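PDB 3VR0: proteasome assembly chaperone family protein from Pyrococcus furiosus, which acts as an archaeal proteasome activator, a homologue of proteasome assembly factors of the PAC2 family. Local coordinates for residues Ile30-Phe35 and Gly134-Ile139; Glu83-Glu88 and Gly107-Pro112; Gly151-Leu156 and Asp220-Lys225. All coordinates share one frame; numbering follows the deposited sequence.

Contact 1 of 3, residues Ile30-Phe35 and Gly134-Ile139; sequences IYDPIF and GTREII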
ATOM      1  N   ILE C  30     -10.504 -15.439  34.603  1.00 25.41           N
ATOM      2  CA  ILE C  30      -9.071 -15.646  34.650  1.00 26.26           C
ATOM      3  C   ILE C  30      -8.444 -14.431  35.172  1.00 27.97           C
ATOM      4  O   ILE C  30      -9.013 -13.364  35.057  1.00 30.36           O
ATOM      5  CB  ILE C  30      -8.460 -15.988  33.270  1.00 25.58           C
ATOM      6  CG1 ILE C  30      -8.636 -14.834  32.211  1.00 23.89           C
ATOM      7  CG2 ILE C  30      -8.990 -17.321  32.845  1.00 23.36           C
ATOM      8  CD1 ILE C  30      -8.322 -15.305  30.737  1.00 21.99           C
ATOM      9  N   TYR C  31      -7.268 -14.560  35.748  1.00 29.66           N
ATOM     10  CA  TYR C  31      -6.588 -13.354  36.128  1.00 31.05           C
ATOM     11  C   TYR C  31      -5.081 -13.400  36.018  1.00 29.22           C
ATOM     12  O   TYR C  31      -4.459 -14.417  36.260  1.00 28.57           O
ATOM     13  CB  TYR C  31      -6.990 -12.892  37.537  1.00 34.47           C
ATOM     14  CG  TYR C  31      -6.542 -11.450  37.704  1.00 40.09           C
ATOM     15  CD1 TYR C  31      -6.853 -10.506  36.701  1.00 42.48           C
ATOM     16  CD2 TYR C  31      -5.732 -11.048  38.804  1.00 44.74           C
ATOM     17  CE1 TYR C  31      -6.441  -9.190  36.799  1.00 47.79           C
ATOM     18  CE2 TYR C  31      -5.287  -9.702  38.904  1.00 48.00           C
ATOM     19  CZ  TYR C  31      -5.656  -8.790  37.881  1.00 49.25           C
ATOM     20  OH  TYR C  31      -5.268  -7.471  37.914  1.00 52.70           O
ATOM     21  N   ASP C  32      -4.519 -12.251  35.646  1.00 29.18           N
ATOM     22  CA  ASP C  32      -3.091 -12.084  35.450  1.00 28.30           C
ATOM     23  C   ASP C  32      -2.573 -13.215  34.563  1.00 25.46           C
ATOM     24  O   ASP C  32      -1.557 -13.788  34.875  1.00 24.23           O
ATOM     25  CB  ASP C  32      -2.357 -12.115  36.812  1.00 29.06           C
ATOM     26  CG  ASP C  32      -0.900 -11.679  36.708  1.00 32.68           C
ATOM     27  OD1 ASP C  32      -0.538 -10.995  35.728  1.00 35.31           O
ATOM     28  OD2 ASP C  32      -0.102 -12.012  37.618  1.00 37.76           O
ATOM     29  N   PRO C  33      -3.276 -13.529  33.465  1.00 23.85           N
ATOM     30  CA  PRO C  33      -2.809 -14.654  32.683  1.00 22.83           C
ATOM     31  C   PRO C  33      -1.515 -14.360  31.920  1.00 23.12           C
ATOM     32  O   PRO C  33      -1.069 -13.186  31.798  1.00 22.66           O
ATOM     33  CB  PRO C  33      -3.963 -14.905  31.728  1.00 22.04           C
ATOM     34  CG  PRO C  33      -4.625 -13.547  31.574  1.00 23.26           C
ATOM     35  CD  PRO C  33      -4.423 -12.835  32.835  1.00 24.37           C
ATOM     36  N   ILE C  34      -0.872 -15.415  31.446  1.00 23.22           N
ATOM     37  CA  ILE C  34       0.246 -15.229  30.540  1.00 22.93           C
ATOM     38  C   ILE C  34      -0.382 -15.343  29.154  1.00 22.74           C
ATOM     39  O   ILE C  34      -1.207 -16.241  28.926  1.00 21.96           O
ATOM     40  CB  ILE C  34       1.387 -16.260  30.784  1.00 24.22           C
ATOM     41  CG1 ILE C  34       2.075 -15.993  32.159  1.00 22.78           C
ATOM     42  CG2 ILE C  34       2.435 -16.227  29.624  1.00 21.92           C
ATOM     43  CD1 ILE C  34       3.004 -17.117  32.633  1.00 21.51           C
ATOM     44  N   PHE C  35      -0.031 -14.399  28.269  1.00 21.40           N
ATOM     45  CA  PHE C  35      -0.460 -14.430  26.870  1.00 20.97           C
ATOM     46  C   PHE C  35       0.516 -15.216  26.002  1.00 21.09           C
ATOM     47  O   PHE C  35       1.652 -14.823  25.828  1.00 23.13           O
ATOM     48  CB  PHE C  35      -0.580 -12.968  26.384  1.00 20.14           C
ATOM     49  CG  PHE C  35      -1.078 -12.797  24.962  1.00 19.46           C
ATOM     50  CD1 PHE C  35      -1.941 -13.699  24.389  1.00 18.06           C
ATOM     51  CD2 PHE C  35      -0.720 -11.641  24.221  1.00 17.90           C
ATOM     52  CE1 PHE C  35      -2.415 -13.522  23.085  1.00 22.20           C
ATOM     53  CE2 PHE C  35      -1.192 -11.471  22.904  1.00 17.28           C
ATOM     54  CZ  PHE C  35      -2.030 -12.399  22.343  1.00 18.23           C
ATOM     55  N   GLY C 134      -6.072  -8.266  32.633  1.00 25.16           N
ATOM     56  CA  GLY C 134      -4.944  -8.075  33.508  1.00 23.37           C
ATOM     57  C   GLY C 134      -3.635  -8.668  33.003  1.00 22.97           C
ATOM     58  O   GLY C 134      -2.712  -8.774  33.785  1.00 24.48           O
ATOM     59  N   THR C 135      -3.542  -9.105  31.746  1.00 21.76           N
ATOM     60  CA  THR C 135      -2.278  -9.650  31.187  1.00 21.49           C
ATOM     61  C   THR C 135      -1.123  -8.653  31.218  1.00 22.33           C
ATOM     62  O   THR C 135      -1.291  -7.482  30.817  1.00 21.55           O
ATOM     63  CB  THR C 135      -2.439 -10.058  29.732  1.00 22.30           C
ATOM     64  OG1 THR C 135      -3.594 -10.889  29.619  1.00 21.54           O
ATOM     65  CG2 THR C 135      -1.182 -10.814  29.214  1.00 18.72           C
ATOM     66  N   ARG C 136       0.022  -9.114  31.727  1.00 22.14           N
ATOM     67  CA  ARG C 136       1.246  -8.303  31.795  1.00 22.96           C
ATOM     68  C   ARG C 136       2.334  -8.996  31.020  1.00 22.29           C
ATOM     69  O   ARG C 136       3.244  -8.357  30.543  1.00 22.11           O
ATOM     70  CB  ARG C 136       1.736  -8.121  33.262  1.00 23.89           C
ATOM     71  CG  ARG C 136       0.700  -7.381  34.199  1.00 27.18           C
ATOM     72  CD  ARG C 136       1.082  -7.486  35.712  1.00 29.78           C
ATOM     73  NE  ARG C 136       1.275  -8.898  36.099  1.00 29.99           N
ATOM     74  CZ  ARG C 136       2.395  -9.387  36.635  1.00 31.45           C
ATOM     75  NH1 ARG C 136       3.413  -8.552  36.924  1.00 30.80           N
ATOM     76  NH2 ARG C 136       2.487 -10.696  36.898  1.00 27.72           N
ATOM     77  N   GLU C 137       2.240 -10.324  30.930  1.00 22.52           N
ATOM     78  CA  GLU C 137       3.366 -11.162  30.590  1.00 22.23           C
ATOM     79  C   GLU C 137       3.034 -11.943  29.318  1.00 21.45           C
ATOM     80  O   GLU C 137       1.927 -12.481  29.185  1.00 21.65           O
ATOM     81  CB  GLU C 137       3.671 -12.158  31.725  1.00 22.04           C
ATOM     82  CG  GLU C 137       5.042 -12.863  31.526  1.00 24.49           C
ATOM     83  CD  GLU C 137       5.469 -13.776  32.724  1.00 26.89           C
ATOM     84  OE1 GLU C 137       4.868 -13.647  33.800  1.00 28.35           O
ATOM     85  OE2 GLU C 137       6.363 -14.644  32.547  1.00 28.54           O
ATOM     86  N   ILE C 138       4.001 -12.011  28.404  1.00 20.46           N
ATOM     87  CA  ILE C 138       3.772 -12.544  27.061  1.00 20.75           C
ATOM     88  C   ILE C 138       4.826 -13.560  26.721  1.00 21.14           C
ATOM     89  O   ILE C 138       5.981 -13.305  26.949  1.00 22.06           O
ATOM     90  CB  ILE C 138       3.863 -11.407  26.031  1.00 19.27           C
ATOM     91  CG1 ILE C 138       2.815 -10.344  26.297  1.00 22.20           C
ATOM     92  CG2 ILE C 138       3.669 -11.906  24.616  1.00 20.59           C
ATOM     93  CD1 ILE C 138       3.162  -8.910  25.679  1.00 18.09           C
ATOM     94  N   ILE C 139       4.453 -14.687  26.117  1.00 22.28           N
ATOM     95  CA  ILE C 139       5.452 -15.601  25.615  1.00 22.39           C
ATOM     96  C   ILE C 139       5.142 -15.810  24.141  1.00 23.46           C
ATOM     97  O   ILE C 139       4.035 -16.184  23.810  1.00 22.96           O
ATOM     98  CB  ILE C 139       5.361 -16.968  26.366  1.00 23.70           C
ATOM     99  CG1 ILE C 139       5.659 -16.779  27.875  1.00 24.31           C
ATOM    100  CG2 ILE C 139       6.341 -17.939  25.758  1.00 23.10           C
ATOM    101  CD1 ILE C 139       5.580 -18.141  28.671  1.00 26.93           C
TER
HETATM  102  O   HOH W   1      -2.478  -7.808  36.360  1.00 46.70           O
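F35 and I138 are paired as neighbours on parallel strands, with their CA atoms 4.6 Å apart, and the end-to-end directions of the two touching segments differ by 30°. F35 brackets I138 with its backbone: F35 N donates to E137 O over 2.9 Å, and F35 O accepts from I139 N over 2.8 Å. Such a pair of bonds to the residues before and after the partner is the parallel-strand pattern, and it is supplemented by a CA-H...O contact from I138 CA to F35 O. Towards the loops the backbones stay close, D32 beside G134, where a side chain on G134 would collide with the Y31 ring. One water bridges Y31 OH and G134 O.

The charged side-chain link is the D32-R136 salt bridge, gripped side-on. R136 NE donates to D32 OD1 over 2.8 Å, nearly straight, with OD1 in the guanidinium plane; R136 NH2 reaches D32 OD2 at 3.0 Å, with OD2 tilted from that plane. The two flat groups are turned 48° against each other, so the fork is twisted. A bend of the R136 chain at chi3 (-54°) turns the NE edge of the guanidinium to the D32 carboxylate. Nearer the strands, T135 CG2 packs on F35 CB at 3.6 Å, and T135 OG1 is held by V130 O. I34 and E137 run side by side, while I34 CG2 meets I139 CG1 at 3.7 Å; the buried E137 carboxylate is satisfied by R100 and Y168. L235 of helix 221-235 covers I34 and I139.

With strands 102-107 and 206-214 on its flanks, this pairing of strands 34-37 and 137-145 is part of the parallel centre of the mixed alpha/beta sheet of this PAC2-family protein.

Contact 2 of 3, residues Glu83-Glu88 and Gly107-Pro112; sequences ELMKNE and GDTQVP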
ATOM      1  N   GLU C  83     -15.602 -19.112   5.634  1.00 31.67           N
ATOM      2  CA  GLU C  83     -15.318 -18.179   6.693  1.00 30.14           C
ATOM      3  C   GLU C  83     -14.112 -17.261   6.377  1.00 28.57           C
ATOM      4  O   GLU C  83     -13.080 -17.720   5.917  1.00 26.86           O
ATOM      5  CB  GLU C  83     -15.031 -18.951   7.980  1.00 30.49           C
ATOM      6  CG  GLU C  83     -15.112 -18.109   9.216  1.00 33.79           C
ATOM      7  CD  GLU C  83     -15.096 -18.946  10.501  1.00 40.47           C
ATOM      8  OE1 GLU C  83     -14.389 -19.976  10.548  1.00 40.38           O
ATOM      9  OE2 GLU C  83     -15.771 -18.543  11.479  1.00 44.29           O
ATOM     10  N   LEU C  84     -14.236 -15.977   6.700  1.00 27.03           N
ATOM     11  CA  LEU C  84     -13.102 -15.080   6.675  1.00 25.82           C
ATOM     12  C   LEU C  84     -11.920 -15.661   7.433  1.00 25.92           C
ATOM     13  O   LEU C  84     -12.074 -16.504   8.344  1.00 25.08           O
ATOM     14  CB  LEU C  84     -13.470 -13.740   7.298  1.00 25.36           C
ATOM     15  CG  LEU C  84     -14.489 -12.853   6.607  1.00 24.61           C
ATOM     16  CD1 LEU C  84     -14.721 -11.667   7.531  1.00 23.59           C
ATOM     17  CD2 LEU C  84     -13.995 -12.383   5.244  1.00 21.91           C
ATOM     18  N   MET C  85     -10.736 -15.182   7.068  1.00 24.17           N
ATOM     19  CA  MET C  85      -9.553 -15.528   7.800  1.00 24.33           C
ATOM     20  C   MET C  85      -9.574 -14.830   9.151  1.00 23.33           C
ATOM     21  O   MET C  85     -10.164 -13.738   9.297  1.00 22.23           O
ATOM     22  CB  MET C  85      -8.317 -15.202   6.974  1.00 25.89           C
ATOM     23  CG  MET C  85      -8.242 -16.163   5.703  1.00 27.05           C
ATOM     24  SD  MET C  85      -6.613 -16.243   5.037  1.00 40.02           S
ATOM     25  CE  MET C  85      -6.616 -14.580   4.501  1.00 30.53           C
ATOM     26  N   LYS C  86      -8.992 -15.488  10.144  1.00 22.08           N
ATOM     27  CA  LYS C  86      -9.223 -15.066  11.511  1.00 23.05           C
ATOM     28  C   LYS C  86      -8.119 -15.579  12.414  1.00 22.96           C
ATOM     29  O   LYS C  86      -7.312 -16.450  12.010  1.00 23.22           O
ATOM     30  CB  LYS C  86     -10.612 -15.595  11.977  1.00 23.08           C
ATOM     31  CG  LYS C  86     -10.625 -17.149  12.210  1.00 25.05           C
ATOM     32  CD  LYS C  86     -12.065 -17.715  12.423  1.00 29.24           C
ATOM     33  CE  LYS C  86     -11.977 -19.200  12.783  1.00 32.17           C
ATOM     34  NZ  LYS C  86     -13.338 -19.781  12.962  1.00 37.40           N
ATOM     35  N   ASN C  87      -8.030 -14.986  13.597  1.00 22.24           N
ATOM     36  CA  ASN C  87      -7.239 -15.555  14.680  1.00 23.03           C
ATOM     37  C   ASN C  87      -8.247 -15.948  15.783  1.00 23.68           C
ATOM     38  O   ASN C  87      -9.390 -15.416  15.819  1.00 22.93           O
ATOM     39  CB  ASN C  87      -6.224 -14.549  15.233  1.00 21.77           C
ATOM     40  CG  ASN C  87      -5.197 -14.092  14.178  1.00 24.28           C
ATOM     41  OD1 ASN C  87      -4.512 -13.094  14.401  1.00 24.04           O
ATOM     42  ND2 ASN C  87      -5.091 -14.821  13.032  1.00 19.65           N
ATOM     43  N   GLU C  88      -7.822 -16.840  16.674  1.00 23.09           N
ATOM     44  CA  GLU C  88      -8.706 -17.366  17.699  1.00 24.32           C
ATOM     45  C   GLU C  88      -7.995 -17.251  18.996  1.00 23.13           C
ATOM     46  O   GLU C  88      -6.790 -17.513  19.047  1.00 23.63           O
ATOM     47  CB  GLU C  88      -9.007 -18.839  17.441  1.00 25.41           C
ATOM     48  CG  GLU C  88      -9.789 -19.109  16.162  1.00 32.11           C
ATOM     49  CD  GLU C  88     -10.017 -20.621  15.913  1.00 45.63           C
ATOM     50  OE1 GLU C  88      -9.116 -21.470  16.227  1.00 49.87           O
ATOM     51  OE2 GLU C  88     -11.115 -20.969  15.406  1.00 50.19           O
ATOM     52  N   GLY C 107      -4.255 -18.970  14.691  1.00 24.41           N
ATOM     53  CA  GLY C 107      -5.142 -18.585  13.614  1.00 23.97           C
ATOM     54  C   GLY C 107      -4.660 -18.946  12.232  1.00 24.80           C
ATOM     55  O   GLY C 107      -3.645 -19.639  12.063  1.00 24.36           O
ATOM     56  N   ASP C 108      -5.435 -18.537  11.236  1.00 24.72           N
ATOM     57  CA  ASP C 108      -5.132 -18.852   9.857  1.00 25.35           C
ATOM     58  C   ASP C 108      -3.851 -18.140   9.326  1.00 25.99           C
ATOM     59  O   ASP C 108      -3.175 -18.669   8.449  1.00 26.61           O
ATOM     60  CB  ASP C 108      -6.296 -18.426   8.963  1.00 25.19           C
ATOM     61  CG  ASP C 108      -7.614 -19.104   9.323  1.00 26.63           C
ATOM     62  OD1 ASP C 108      -7.657 -20.340   9.422  1.00 28.80           O
ATOM     63  OD2 ASP C 108      -8.631 -18.401   9.452  1.00 29.76           O
ATOM     64  N   THR C 109      -3.537 -16.938   9.799  1.00 24.53           N
ATOM     65  CA  THR C 109      -2.632 -16.104   9.026  1.00 24.99           C
ATOM     66  C   THR C 109      -2.187 -14.961   9.862  1.00 25.36           C
ATOM     67  O   THR C 109      -2.754 -14.696  10.951  1.00 25.90           O
ATOM     68  CB  THR C 109      -3.351 -15.461   7.744  1.00 26.65           C
ATOM     69  OG1 THR C 109      -2.388 -14.773   6.922  1.00 28.14           O
ATOM     70  CG2 THR C 109      -4.450 -14.450   8.137  1.00 21.80           C
ATOM     71  N   GLN C 110      -1.158 -14.290   9.368  1.00 24.09           N
ATOM     72  CA  GLN C 110      -0.805 -12.979   9.856  1.00 24.19           C
ATOM     73  C   GLN C 110      -1.087 -12.049   8.688  1.00 23.29           C
ATOM     74  O   GLN C 110      -1.406 -12.500   7.584  1.00 22.53           O
ATOM     75  CB  GLN C 110       0.677 -12.913  10.260  1.00 24.47           C
ATOM     76  CG  GLN C 110       1.074 -13.867  11.395  1.00 25.50           C
ATOM     77  CD  GLN C 110       2.357 -13.452  12.129  1.00 26.01           C
ATOM     78  OE1 GLN C 110       2.591 -12.275  12.413  1.00 23.33           O
ATOM     79  NE2 GLN C 110       3.186 -14.439  12.459  1.00 25.79           N
ATOM     80  N   VAL C 111      -0.954 -10.757   8.929  1.00 23.20           N
ATOM     81  CA  VAL C 111      -1.125  -9.770   7.887  1.00 23.12           C
ATOM     82  C   VAL C 111      -0.014 -10.027   6.836  1.00 24.45           C
ATOM     83  O   VAL C 111       1.093 -10.437   7.204  1.00 24.10           O
ATOM     84  CB  VAL C 111      -0.975  -8.361   8.511  1.00 23.45           C
ATOM     85  CG1 VAL C 111      -0.746  -7.288   7.431  1.00 20.45           C
ATOM     86  CG2 VAL C 111      -2.248  -8.004   9.378  1.00 21.16           C
ATOM     87  N   PRO C 112      -0.300  -9.800   5.541  1.00 25.60           N
ATOM     88  CA  PRO C 112       0.704 -10.059   4.500  1.00 26.54           C
ATOM     89  C   PRO C 112       2.011  -9.264   4.684  1.00 26.89           C
ATOM     90  O   PRO C 112       2.020  -8.275   5.398  1.00 25.67           O
ATOM     91  CB  PRO C 112      -0.036  -9.686   3.195  1.00 26.18           C
ATOM     92  CG  PRO C 112      -1.475  -9.872   3.552  1.00 26.61           C
ATOM     93  CD  PRO C 112      -1.582  -9.372   4.949  1.00 25.38           C
TER
HETATM   94  O   HOH W   2      -2.313 -12.322  12.933  1.00 23.75           O
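N87 and G107 face each other as an antiparallel, non-hydrogen-bonded pair, their CA atoms only 3.8 Å apart, the tight part of the contact. G107 adopts a phi of 164°, and a CB placed on it would strike both N87 ND2 and K86 O, so the bare glycine lets the strands come together. Just beyond, K86 O accepts from D108 N over 2.9 Å, with the donor almost in line with the carbonyl bond. D108 returns the bond through its side chain: OD2 takes K86 N at 3.0 Å, on the anti side of the carboxylate and at a bent N-H...O angle of 137°. The backbone of K86 is thus held at both N and O by one residue, D108, whose OD2 also forms a salt bridge with R77.

Here strand 102-107 ends on its antiparallel partner 87-92 and the chain turns off the sheet towards helix 116-131, so the contact ties the strand-to-helix loop to the chain entering strand 87-92. N87 follows the departing chain: ND2 bonds to T109 O over 3.1 Å, in the carbonyl plane and near its own amide plane, and a water donating to both N87 OD1 and T109 O closes a second path, which fixes the turn of the amide.

The looser side lies at M85 and T109, which cross at about a right angle with M85 CB and T109 CG2 at 4.1 Å and no polar link. K86 CG sits between its backbone N and carbonyl carbon (chi1 72°), which sets it 3.6 Å from D108 OD2; the extended chain carries K86 NZ to E83 OE1 at 2.6 Å, part of a network with E88. E83 also pairs with R77, and E88 with K61 and, through OE1, with Y90 OH.

Contact 3 of 3, residues Gly151-Leu156 and Asp220-Lys225; sequences GEPRVL and DAKAAK
A small surface contact, burying 181 Å² over both sides, sets the loop E152-P153 that leads into strand 155-159 against the first turn of helix 221-235. Its polar link is a salt bridge: K222 NZ donates to E152 OE1 over 2.8 Å and comes from above the carboxylate plane, 42° out of it. The two side chains cross at about a right angle. Bends at chi3 and chi4 (147° and 73°) carry the lysine end alongside P153, whose CD is 3.4 Å from K222 NZ. Deeper in, P153 CB rests against A223 CB at 4.3 Å, a loose apolar touch. Replacing K222 with an alanine would probably leave E152 without its charge partner and uncover the CD side of P153. The helix start is itself fixed, since D220 at the N-cap accepts from A223 N through OD1 at 3.2 Å, while its OD2 bonds to S214 of strand 206-214. Around the contact, K222 also leans on A248 and E252 of helix 242-256, A223 touches V45 of helix 45-57, and the chain after P153 runs into strand 155-159 between strands 206-214 and 179-181.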
ATOM      1  N   GLY C 151      21.278 -32.315  14.092  1.00 64.23           N
ATOM      2  CA  GLY C 151      20.711 -33.098  15.184  1.00 63.33           C
ATOM      3  C   GLY C 151      19.532 -32.456  15.896  1.00 62.44           C
ATOM      4  O   GLY C 151      18.451 -32.284  15.313  1.00 62.96           O
ATOM      5  N   GLU C 152      19.734 -32.107  17.163  1.00 61.16           N
ATOM      6  CA  GLU C 152      18.647 -31.569  17.983  1.00 59.81           C
ATOM      7  C   GLU C 152      18.389 -30.076  17.734  1.00 57.51           C
ATOM      8  O   GLU C 152      19.321 -29.245  17.787  1.00 57.28           O
ATOM      9  CB  GLU C 152      18.866 -31.886  19.470  1.00 60.43           C
ATOM     10  CG  GLU C 152      18.839 -33.397  19.775  1.00 62.49           C
ATOM     11  CD  GLU C 152      17.537 -34.087  19.330  1.00 66.46           C
ATOM     12  OE1 GLU C 152      17.554 -34.821  18.308  1.00 67.01           O
ATOM     13  OE2 GLU C 152      16.490 -33.901  19.996  1.00 68.30           O
ATOM     14  N   PRO C 153      17.128 -29.731  17.419  1.00 55.18           N
ATOM     15  CA  PRO C 153      16.776 -28.325  17.255  1.00 52.85           C
ATOM     16  C   PRO C 153      17.076 -27.532  18.532  1.00 50.63           C
ATOM     17  O   PRO C 153      16.755 -27.968  19.637  1.00 50.20           O
ATOM     18  CB  PRO C 153      15.281 -28.365  16.919  1.00 52.97           C
ATOM     19  CG  PRO C 153      14.808 -29.729  17.348  1.00 53.96           C
ATOM     20  CD  PRO C 153      15.998 -30.609  17.080  1.00 55.64           C
ATOM     21  N   ARG C 154      17.774 -26.417  18.360  1.00 47.95           N
ATOM     22  CA  ARG C 154      18.035 -25.497  19.432  1.00 46.34           C
ATOM     23  C   ARG C 154      16.871 -24.468  19.519  1.00 44.18           C
ATOM     24  O   ARG C 154      16.097 -24.328  18.563  1.00 42.91           O
ATOM     25  CB  ARG C 154      19.394 -24.816  19.198  1.00 47.13           C
ATOM     26  CG  ARG C 154      20.549 -25.828  18.925  1.00 50.74           C
ATOM     27  CD  ARG C 154      21.950 -25.311  19.149  1.00 55.04           C
ATOM     28  NE  ARG C 154      22.257 -24.010  18.541  1.00 62.74           N
ATOM     29  CZ  ARG C 154      22.813 -23.830  17.336  1.00 66.80           C
ATOM     30  NH1 ARG C 154      23.068 -22.597  16.900  1.00 67.01           N
ATOM     31  NH2 ARG C 154      23.108 -24.869  16.554  1.00 68.65           N
ATOM     32  N   VAL C 155      16.758 -23.779  20.658  1.00 41.55           N
ATOM     33  CA  VAL C 155      15.726 -22.763  20.887  1.00 39.40           C
ATOM     34  C   VAL C 155      16.365 -21.452  21.258  1.00 37.79           C
ATOM     35  O   VAL C 155      17.113 -21.403  22.218  1.00 38.32           O
ATOM     36  CB  VAL C 155      14.734 -23.183  22.025  1.00 39.19           C
ATOM     37  CG1 VAL C 155      13.988 -21.953  22.609  1.00 38.83           C
ATOM     38  CG2 VAL C 155      13.772 -24.198  21.490  1.00 38.61           C
ATOM     39  N   LEU C 156      16.070 -20.378  20.512  1.00 36.09           N
ATOM     40  CA  LEU C 156      16.718 -19.112  20.763  1.00 33.81           C
ATOM     41  C   LEU C 156      15.781 -18.200  21.539  1.00 32.79           C
ATOM     42  O   LEU C 156      14.599 -18.065  21.170  1.00 32.44           O
ATOM     43  CB  LEU C 156      17.079 -18.455  19.436  1.00 35.44           C
ATOM     44  CG  LEU C 156      17.786 -19.241  18.329  1.00 37.20           C
ATOM     45  CD1 LEU C 156      17.978 -18.294  17.138  1.00 39.65           C
ATOM     46  CD2 LEU C 156      19.135 -19.708  18.820  1.00 40.54           C
ATOM     47  N   ASP C 220       7.143 -28.275  10.694  1.00 43.77           N
ATOM     48  CA  ASP C 220       8.198 -28.761  11.572  1.00 42.56           C
ATOM     49  C   ASP C 220       7.721 -29.171  12.990  1.00 41.03           C
ATOM     50  O   ASP C 220       7.964 -28.474  13.974  1.00 40.43           O
ATOM     51  CB  ASP C 220       9.293 -27.701  11.645  1.00 41.77           C
ATOM     52  CG  ASP C 220      10.611 -28.253  12.111  1.00 43.54           C
ATOM     53  OD1 ASP C 220      10.664 -29.413  12.588  1.00 44.96           O
ATOM     54  OD2 ASP C 220      11.606 -27.509  12.020  1.00 45.38           O
ATOM     55  N   ALA C 221       7.058 -30.313  13.070  1.00 40.33           N
ATOM     56  CA  ALA C 221       6.522 -30.830  14.340  1.00 40.27           C
ATOM     57  C   ALA C 221       7.566 -30.984  15.407  1.00 40.62           C
ATOM     58  O   ALA C 221       7.263 -30.758  16.581  1.00 40.98           O
ATOM     59  CB  ALA C 221       5.788 -32.127  14.137  1.00 39.34           C
ATOM     60  N   LYS C 222       8.802 -31.336  15.014  1.00 40.62           N
ATOM     61  CA  LYS C 222       9.889 -31.605  15.984  1.00 40.10           C
ATOM     62  C   LYS C 222      10.476 -30.335  16.599  1.00 38.62           C
ATOM     63  O   LYS C 222      10.856 -30.318  17.780  1.00 37.63           O
ATOM     64  CB  LYS C 222      10.995 -32.486  15.330  1.00 41.58           C
ATOM     65  CG  LYS C 222      12.308 -32.687  16.133  1.00 44.77           C
ATOM     66  CD  LYS C 222      13.046 -33.978  15.638  1.00 50.87           C
ATOM     67  CE  LYS C 222      14.586 -33.870  15.715  1.00 54.41           C
ATOM     68  NZ  LYS C 222      15.125 -33.939  17.126  1.00 57.62           N
ATOM     69  N   ALA C 223      10.592 -29.267  15.802  1.00 37.33           N
ATOM     70  CA  ALA C 223      11.028 -28.022  16.399  1.00 35.81           C
ATOM     71  C   ALA C 223       9.887 -27.469  17.290  1.00 33.93           C
ATOM     72  O   ALA C 223      10.139 -26.893  18.338  1.00 33.38           O
ATOM     73  CB  ALA C 223      11.541 -26.994  15.341  1.00 35.22           C
ATOM     74  N   ALA C 224       8.651 -27.679  16.867  1.00 34.20           N
ATOM     75  CA  ALA C 224       7.464 -27.292  17.662  1.00 34.90           C
ATOM     76  C   ALA C 224       7.548 -27.950  19.058  1.00 35.17           C
ATOM     77  O   ALA C 224       7.396 -27.275  20.102  1.00 34.96           O
ATOM     78  CB  ALA C 224       6.201 -27.699  16.952  1.00 33.58           C
ATOM     79  N   LYS C 225       7.856 -29.250  19.067  1.00 35.26           N
ATOM     80  CA  LYS C 225       8.078 -29.980  20.317  1.00 35.92           C
ATOM     81  C   LYS C 225       9.101 -29.281  21.206  1.00 35.01           C
ATOM     82  O   LYS C 225       8.857 -29.035  22.404  1.00 34.59           O
ATOM     83  CB  LYS C 225       8.474 -31.452  20.044  1.00 36.96           C
ATOM     84  CG  LYS C 225       8.779 -32.220  21.351  1.00 40.28           C
ATOM     85  CD  LYS C 225       8.740 -33.725  21.166  1.00 43.23           C
ATOM     86  CE  LYS C 225       9.341 -34.414  22.376  1.00 44.76           C
ATOM     87  NZ  LYS C 225       9.828 -35.776  21.980  1.00 48.88           N
TER

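All three contacts reach the same nine-stranded mixed sheet without touching one another. Contact 1 joins two strands in its middle; contact 2 lies at strands 87-92 and 102-107 towards one side, and contact 3 at strand 155-159 towards the other. Their centres are 22 Å apart for contacts 1 and 2, and 25 Å for each pairing with contact 3, which lies across the chain's centre from both others. Along the chain contact 2 is nested inside the loop closed by contact 1, and contact 3 follows after strand 137-145. Together they sample the sheet's parallel centre, the end of strand 102-107 where the chain leaves for helix 116-131, and the approach to strand 155-159 beside helix 221-235.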